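Local structure of peruvianin-I (Thevetia peruviana, 6ORM) at residues Q8-A13 with A30-D35; L15-P18 with Y24-R27; N114-K119 with M134-N139. The protein is a germin-like member of the cupin family with proteolytic activity, classed as a cysteine peptidase of latex. All blocks are in the same frame, centred on the assembly; numbering follows the deposited sequence.

In the fold
From the N terminus, interaction 1 closes a loop from 8-13 to 30-35, ahead of strand 38-39. Interaction 2, between 15-18 and 24-27, is nested inside that loop. The two touch: Cys-11 and Cys-26 form a disulfide, and Leu-12 is paired by backbone with Arg-27. Interaction 3 follows in series on the opposite side of the chain's centre, with its nearest atoms about 24 Å from those of interaction 1. It joins the two outer strands of the three-stranded sheet in the cupin fold. In the hexamer the distant parts meet only through different chains: Asp-35 of one subunit forms an intersubunit salt bridge with Lys-119 of the second subunit.

Interaction 1: Q8-A13 with A30-D35; sequences QDFCLA and ALATSD
The torsions of Phe-10 and Leu-12 bring both side chains onto the methyl of Ala-32. In Phe-10, CG sits between the backbone N and the carbonyl carbon (chi1 51°), and the ring reaches across the gap. In Leu-12, chi2 of -179° extends CD1 straight on from CA. The contact belongs to the long N-terminal loop of a germin-like cupin protein, which runs up to strand 38-39. It is a small, buried apolar cluster, and no hydrogen bond crosses it. The backbones stay well apart, with Leu-12 CA 7.7 Å from Ala-32 CA, so side chains make the junction. Ala-32 follows a short 3-10 turn and points its CB at the other segment.

The Phe-10 ring has two aromatic neighbours beyond the segments. It meets Phe-37 edge-to-face, and also Tyr-117 of the second subunit, so this cluster is part of a subunit interface. Asp-9 forms a salt bridge with Arg-92 of the third subunit, and the disulfide of Cys-11 with Cys-26 ties the same segment to the inner part of the loop. The methyl of Ala-32 touches two apolar groups. The aromatic one approaches obliquely, with Phe-10 CE1 3.5 Å from Ala-32 CB and Phe-10 CZ at 3.9 Å. The aliphatic one ends at Leu-12 CD1, 3.8 Å from Ala-32 CB.

Interaction 2: L15-P18 with Y24-R27; sequences LNSP and YPCR
Leu-15 and Tyr-24 lie across from each other with their CA atoms 7.3 Å apart. Ser-17 and Pro-25 form the next pair, with CA atoms 7.0 Å apart. Neither segment is regular helix or strand, and no hydrogen bond joins them directly. Segment 24-27 instead makes backbone hydrogen bonds to residues ahead of Leu-15: Pro-25 with Asp-14, and Arg-27 with Leu-12. Asp-14 OD1 also accepts from the N of Asn-16, an Asx turn with Leu-15 at its middle.

Two side-chain pairs carry the contact. The first is a CH-pi interaction. Leu-15 CD2 sits over one face of the Tyr-24 ring, 4.0 Å from its centroid and 20° off the ring normal. The methyl is displaced toward the rim, and its nearest ring atom is Tyr-24 CE1 at 3.8 Å. In the second pair, Ser-17 rests on the proline ring. Its OG is anti to the backbone N (chi1 170°), which brings Ser-17 OG to 3.3 Å from Pro-25 CG. The polar partner of this hydroxyl lies elsewhere: OG is hydrogen-bonded to the N of Leu-19, closing an ST turn around Pro-18.

The contact lies in the inner part of the N-terminal loop. Cys-26 makes backbone hydrogen bonds to the third subunit and packs on Ile-21 of that subunit. No helix lies here. The loop precedes strand 38-39, and Tyr-24 O bonds to Asn-68 ND2 in the connection between strands 54-57 and 73-79.

Interaction 3: N114-K119 with M134-N139; sequences NQLYVK and MHFTVN
Leu-116 and Val-118 meet the ring of Phe-136 across a three-stranded antiparallel sheet of the cupin fold. The segments lie on its two outer strands, 116-121 and 135-139, with strand 104-109 between them. They run the same general way, 29° apart, as expected for two strands that both pair antiparallel with a common neighbour. Leu-116 CA and His-135 CA are still 9.1 Å apart, so only side chains bridge the two.

Both outer strands are hydrogen-bonded through their backbones to the middle one. Tyr-117 pairs with Phe-108 and Lys-119 with Glu-106 on one side. Met-134 pairs with Tyr-109 and Phe-136 with Gly-107 on the other. His-135 bonds instead with Arg-88 of strand 87-89. No hydrogen bond joins the outer strands directly.

The apolar contacts centre on Phe-136. With chi1 at 63° its CG is tucked over its own backbone, and the ring end approaches strand 116-121. Tyr-109 of the middle strand touches Leu-116, Met-134 and Phe-136.

At the Asn-114 end the contact is mixed in character. The methyl of Met-134, on a chain bent at chi3 (55°), reaches the side-chain amide of Asn-114, and the two side chains cross at about a right angle. Both also pack on Gln-159 of the fourth subunit. On strand 116-121, Tyr-117 meets Phe-37 of the second subunit edge-to-face.

On the Phe-136 ring, the two aliphatic partners take different approaches. Val-118 CG2 comes in obliquely, 4.1 Å from Phe-136 CZ. Leu-116 CD1 lies at the ring edge near its plane, 3.7 Å from Phe-136 CE2.

Interaction 1: Q8-A13 with A30-D35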
# COMPACT_ATOMS: atom_id res chain seq x y z
N GLN A 8 0.29 5.33 -14.07
CA GLN A 8 0.00 5.45 -15.49
C GLN A 8 0.02 4.03 -16.07
O GLN A 8 0.29 3.06 -15.35
CB GLN A 8 0.99 6.38 -16.20
CG GLN A 8 2.46 5.95 -16.13
CD GLN A 8 3.06 6.14 -14.75
OE1 GLN A 8 3.08 7.25 -14.22
NE2 GLN A 8 3.56 5.06 -14.17
N ASP A 9 -0.27 3.92 -17.36
CA ASP A 9 -0.39 2.60 -17.98
C ASP A 9 0.90 1.80 -17.85
O ASP A 9 0.90 0.67 -17.36
CB ASP A 9 -0.76 2.74 -19.46
CG ASP A 9 -2.16 3.25 -19.67
OD1 ASP A 9 -2.89 3.43 -18.67
OD2 ASP A 9 -2.53 3.48 -20.84
N PHE A 10 2.02 2.40 -18.26
CA PHE A 10 3.31 1.73 -18.17
C PHE A 10 4.39 2.79 -18.04
O PHE A 10 4.14 3.99 -18.20
CB PHE A 10 3.56 0.82 -19.38
CG PHE A 10 3.34 1.49 -20.70
CD1 PHE A 10 4.32 2.30 -21.25
CD2 PHE A 10 2.16 1.30 -21.40
CE1 PHE A 10 4.12 2.92 -22.47
CE2 PHE A 10 1.95 1.91 -22.62
CZ PHE A 10 2.93 2.73 -23.16
N CYS A 11 5.60 2.33 -17.77
CA CYS A 11 6.71 3.21 -17.41
C CYS A 11 8.01 2.45 -17.58
O CYS A 11 8.59 1.99 -16.59
CB CYS A 11 6.54 3.71 -15.97
SG CYS A 11 7.53 5.15 -15.52
N LEU A 12 8.47 2.29 -18.82
CA LEU A 12 9.60 1.41 -19.09
C LEU A 12 10.85 1.93 -18.41
O LEU A 12 11.21 3.10 -18.56
CB LEU A 12 9.85 1.29 -20.59
CG LEU A 12 8.66 1.08 -21.53
CD1 LEU A 12 9.17 0.99 -22.96
CD2 LEU A 12 7.88 -0.16 -21.15
N ALA A 13 11.51 1.05 -17.65
CA ALA A 13 12.73 1.43 -16.96
C ALA A 13 13.76 1.99 -17.94
O ALA A 13 14.10 1.35 -18.94
CB ALA A 13 13.31 0.23 -16.21
N ALA A 30 5.48 7.64 -24.82
CA ALA A 30 5.08 7.82 -26.21
C ALA A 30 6.00 7.09 -27.17
O ALA A 30 5.61 6.83 -28.32
CB ALA A 30 5.02 9.31 -26.56
N LEU A 31 7.22 6.76 -26.73
CA LEU A 31 8.18 6.05 -27.56
C LEU A 31 8.08 4.54 -27.43
O LEU A 31 8.75 3.82 -28.19
CB LEU A 31 9.61 6.50 -27.20
CG LEU A 31 9.88 7.99 -27.42
CD1 LEU A 31 11.33 8.32 -27.11
CD2 LEU A 31 9.51 8.40 -28.84
N ALA A 32 7.28 4.03 -26.50
CA ALA A 32 7.13 2.59 -26.34
C ALA A 32 6.50 1.97 -27.58
O ALA A 32 5.63 2.56 -28.22
CB ALA A 32 6.28 2.29 -25.10
N THR A 33 6.95 0.76 -27.91
CA THR A 33 6.41 -0.02 -29.02
C THR A 33 6.06 -1.41 -28.52
O THR A 33 6.34 -1.77 -27.37
CB THR A 33 7.40 -0.11 -30.19
OG1 THR A 33 8.52 -0.92 -29.82
CG2 THR A 33 7.89 1.28 -30.60
N SER A 34 5.43 -2.20 -29.39
CA SER A 34 5.06 -3.57 -29.05
C SER A 34 6.25 -4.38 -28.56
O SER A 34 6.13 -5.19 -27.64
CB SER A 34 4.40 -4.25 -30.24
OG SER A 34 3.20 -3.60 -30.61
N ASP A 35 7.43 -4.17 -29.17
CA ASP A 35 8.61 -4.94 -28.81
C ASP A 35 9.02 -4.74 -27.36
O ASP A 35 9.70 -5.60 -26.79
CB ASP A 35 9.79 -4.56 -29.71
CG ASP A 35 9.63 -5.07 -31.13
OD1 ASP A 35 9.01 -6.13 -31.31
OD2 ASP A 35 10.15 -4.41 -32.06

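Interaction 2: L15-P18 with Y24-R27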
# COMPACT_ATOMS: atom_id res chain seq x y z
N LEU A 15 17.22 2.16 -18.12
CA LEU A 15 18.35 1.53 -17.43
C LEU A 15 19.67 2.28 -17.58
O LEU A 15 20.61 1.96 -16.84
CB LEU A 15 18.52 0.10 -17.95
CG LEU A 15 17.31 -0.79 -17.72
CD1 LEU A 15 17.56 -2.18 -18.29
CD2 LEU A 15 16.97 -0.86 -16.24
N ASN A 16 19.77 3.23 -18.50
CA ASN A 16 20.99 4.02 -18.62
C ASN A 16 20.79 5.44 -18.13
O ASN A 16 21.60 6.33 -18.43
CB ASN A 16 21.49 3.99 -20.06
CG ASN A 16 21.99 2.62 -20.46
OD1 ASN A 16 22.89 2.08 -19.81
ND2 ASN A 16 21.41 2.05 -21.51
N SER A 17 19.77 5.68 -17.31
CA SER A 17 19.57 6.99 -16.73
C SER A 17 20.68 7.25 -15.71
O SER A 17 21.12 6.34 -15.01
CB SER A 17 18.20 7.09 -16.06
OG SER A 17 18.08 8.28 -15.29
N PRO A 18 21.15 8.50 -15.61
CA PRO A 18 22.11 8.82 -14.55
C PRO A 18 21.47 9.01 -13.19
O PRO A 18 22.19 9.17 -12.20
CB PRO A 18 22.74 10.13 -15.05
CG PRO A 18 21.64 10.78 -15.83
CD PRO A 18 20.84 9.66 -16.46
N TYR A 24 13.01 2.79 -10.84
CA TYR A 24 13.73 3.30 -12.00
C TYR A 24 13.01 4.50 -12.58
O TYR A 24 11.77 4.52 -12.62
CB TYR A 24 13.87 2.24 -13.10
CG TYR A 24 14.82 1.11 -12.79
CD1 TYR A 24 16.20 1.29 -12.88
CD2 TYR A 24 14.34 -0.15 -12.44
CE1 TYR A 24 17.07 0.25 -12.61
CE2 TYR A 24 15.20 -1.19 -12.17
CZ TYR A 24 16.56 -0.98 -12.25
OH TYR A 24 17.42 -2.03 -11.98
N PRO A 25 13.74 5.50 -13.06
CA PRO A 25 13.13 6.48 -13.96
C PRO A 25 12.70 5.80 -15.25
O PRO A 25 13.16 4.70 -15.58
CB PRO A 25 14.24 7.51 -14.21
CG PRO A 25 15.50 6.90 -13.71
CD PRO A 25 15.18 5.74 -12.83
N CYS A 26 11.81 6.45 -15.98
CA CYS A 26 11.21 5.82 -17.13
C CYS A 26 11.62 6.53 -18.42
O CYS A 26 11.99 7.71 -18.43
CB CYS A 26 9.69 5.81 -17.02
SG CYS A 26 9.06 5.28 -15.42
N ARG A 27 11.55 5.78 -19.51
CA ARG A 27 11.60 6.36 -20.84
C ARG A 27 10.26 6.99 -21.18
O ARG A 27 9.23 6.71 -20.55
CB ARG A 27 11.98 5.30 -21.87
CG ARG A 27 13.30 4.62 -21.55
CD ARG A 27 13.68 3.62 -22.61
NE ARG A 27 14.00 2.33 -22.03
CZ ARG A 27 13.64 1.17 -22.57
NH1 ARG A 27 12.96 1.14 -23.71
NH2 ARG A 27 13.97 0.03 -21.97

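Interaction 3: N114-K119 with M134-N139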
# COMPACT_ATOMS: atom_id res chain seq x y z
N ASN A 114 11.24 -21.71 13.40
CA ASN A 114 11.70 -22.26 12.13
C ASN A 114 11.04 -23.61 11.82
O ASN A 114 11.68 -24.55 11.38
CB ASN A 114 13.22 -22.40 12.10
CG ASN A 114 13.92 -21.07 11.88
OD1 ASN A 114 13.28 -20.06 11.59
ND2 ASN A 114 15.24 -21.07 12.01
N GLN A 115 9.73 -23.70 12.09
CA GLN A 115 8.99 -24.87 11.65
C GLN A 115 9.11 -25.00 10.14
O GLN A 115 8.94 -24.03 9.40
CB GLN A 115 7.52 -24.77 12.06
CG GLN A 115 6.67 -25.92 11.54
CD GLN A 115 5.37 -26.10 12.29
OE1 GLN A 115 5.11 -25.41 13.28
NE2 GLN A 115 4.53 -27.02 11.83
N LEU A 116 9.41 -26.22 9.68
CA LEU A 116 9.71 -26.47 8.28
C LEU A 116 8.47 -27.01 7.58
O LEU A 116 7.86 -27.97 8.05
CB LEU A 116 10.87 -27.45 8.14
CG LEU A 116 11.16 -27.92 6.71
CD1 LEU A 116 11.53 -26.75 5.81
CD2 LEU A 116 12.26 -28.99 6.70
N TYR A 117 8.09 -26.37 6.48
CA TYR A 117 7.02 -26.84 5.60
C TYR A 117 7.67 -27.23 4.27
O TYR A 117 8.15 -26.36 3.54
CB TYR A 117 5.95 -25.77 5.42
CG TYR A 117 5.38 -25.30 6.74
CD1 TYR A 117 6.02 -24.32 7.48
CD2 TYR A 117 4.23 -25.88 7.27
CE1 TYR A 117 5.52 -23.90 8.70
CE2 TYR A 117 3.72 -25.47 8.49
CZ TYR A 117 4.37 -24.48 9.20
OH TYR A 117 3.87 -24.06 10.41
N VAL A 118 7.69 -28.52 3.98
CA VAL A 118 8.47 -29.06 2.87
C VAL A 118 7.65 -30.11 2.13
O VAL A 118 6.93 -30.90 2.75
CB VAL A 118 9.81 -29.65 3.37
CG1 VAL A 118 9.57 -30.71 4.44
CG2 VAL A 118 10.63 -30.22 2.22
N LYS A 119 7.73 -30.10 0.81
CA LYS A 119 7.02 -31.05 -0.03
C LYS A 119 7.89 -31.41 -1.23
O LYS A 119 8.71 -30.60 -1.68
CB LYS A 119 5.67 -30.51 -0.51
CG LYS A 119 4.62 -30.35 0.57
CD LYS A 119 4.19 -31.69 1.15
CE LYS A 119 3.46 -32.54 0.13
NZ LYS A 119 3.00 -33.83 0.72
N MET A 134 12.99 -17.90 4.92
CA MET A 134 14.08 -18.77 4.48
C MET A 134 13.51 -20.00 3.78
O MET A 134 12.57 -20.62 4.27
CB MET A 134 14.92 -19.18 5.69
CG MET A 134 16.13 -20.05 5.41
SD MET A 134 17.15 -20.21 6.89
CE MET A 134 15.94 -20.82 8.06
N HIS A 135 14.09 -20.33 2.63
CA HIS A 135 13.59 -21.44 1.83
C HIS A 135 14.75 -22.10 1.09
O HIS A 135 15.89 -21.63 1.12
CB HIS A 135 12.51 -20.98 0.84
CG HIS A 135 12.98 -19.96 -0.14
ND1 HIS A 135 12.92 -18.61 0.10
CD2 HIS A 135 13.52 -20.09 -1.38
CE1 HIS A 135 13.39 -17.95 -0.94
NE2 HIS A 135 13.76 -18.83 -1.85
N PHE A 136 14.44 -23.21 0.42
CA PHE A 136 15.44 -23.97 -0.32
C PHE A 136 14.75 -24.83 -1.36
O PHE A 136 13.55 -25.11 -1.27
CB PHE A 136 16.28 -24.86 0.61
CG PHE A 136 15.47 -25.92 1.32
CD1 PHE A 136 15.22 -27.14 0.71
CD2 PHE A 136 14.98 -25.70 2.59
CE1 PHE A 136 14.48 -28.11 1.35
CE2 PHE A 136 14.24 -26.67 3.24
CZ PHE A 136 13.99 -27.88 2.62
N THR A 137 15.54 -25.25 -2.35
CA THR A 137 15.14 -26.27 -3.30
C THR A 137 16.30 -27.25 -3.47
O THR A 137 17.45 -26.84 -3.58
CB THR A 137 14.77 -25.67 -4.67
OG1 THR A 137 13.89 -24.56 -4.48
CG2 THR A 137 14.10 -26.71 -5.54
N VAL A 138 15.98 -28.54 -3.48
CA VAL A 138 16.96 -29.59 -3.73
C VAL A 138 16.44 -30.46 -4.87
O VAL A 138 15.27 -30.84 -4.89
CB VAL A 138 17.24 -30.45 -2.47
CG1 VAL A 138 18.27 -31.53 -2.78
CG2 VAL A 138 17.71 -29.56 -1.32
N ASN A 139 17.33 -30.77 -5.82
CA ASN A 139 17.01 -31.68 -6.91
C ASN A 139 17.06 -33.12 -6.41
O ASN A 139 18.12 -33.61 -6.01
CB ASN A 139 18.01 -31.47 -8.05
CG ASN A 139 17.64 -32.24 -9.31
OD1 ASN A 139 16.74 -33.07 -9.31
ND2 ASN A 139 18.35 -31.96 -10.40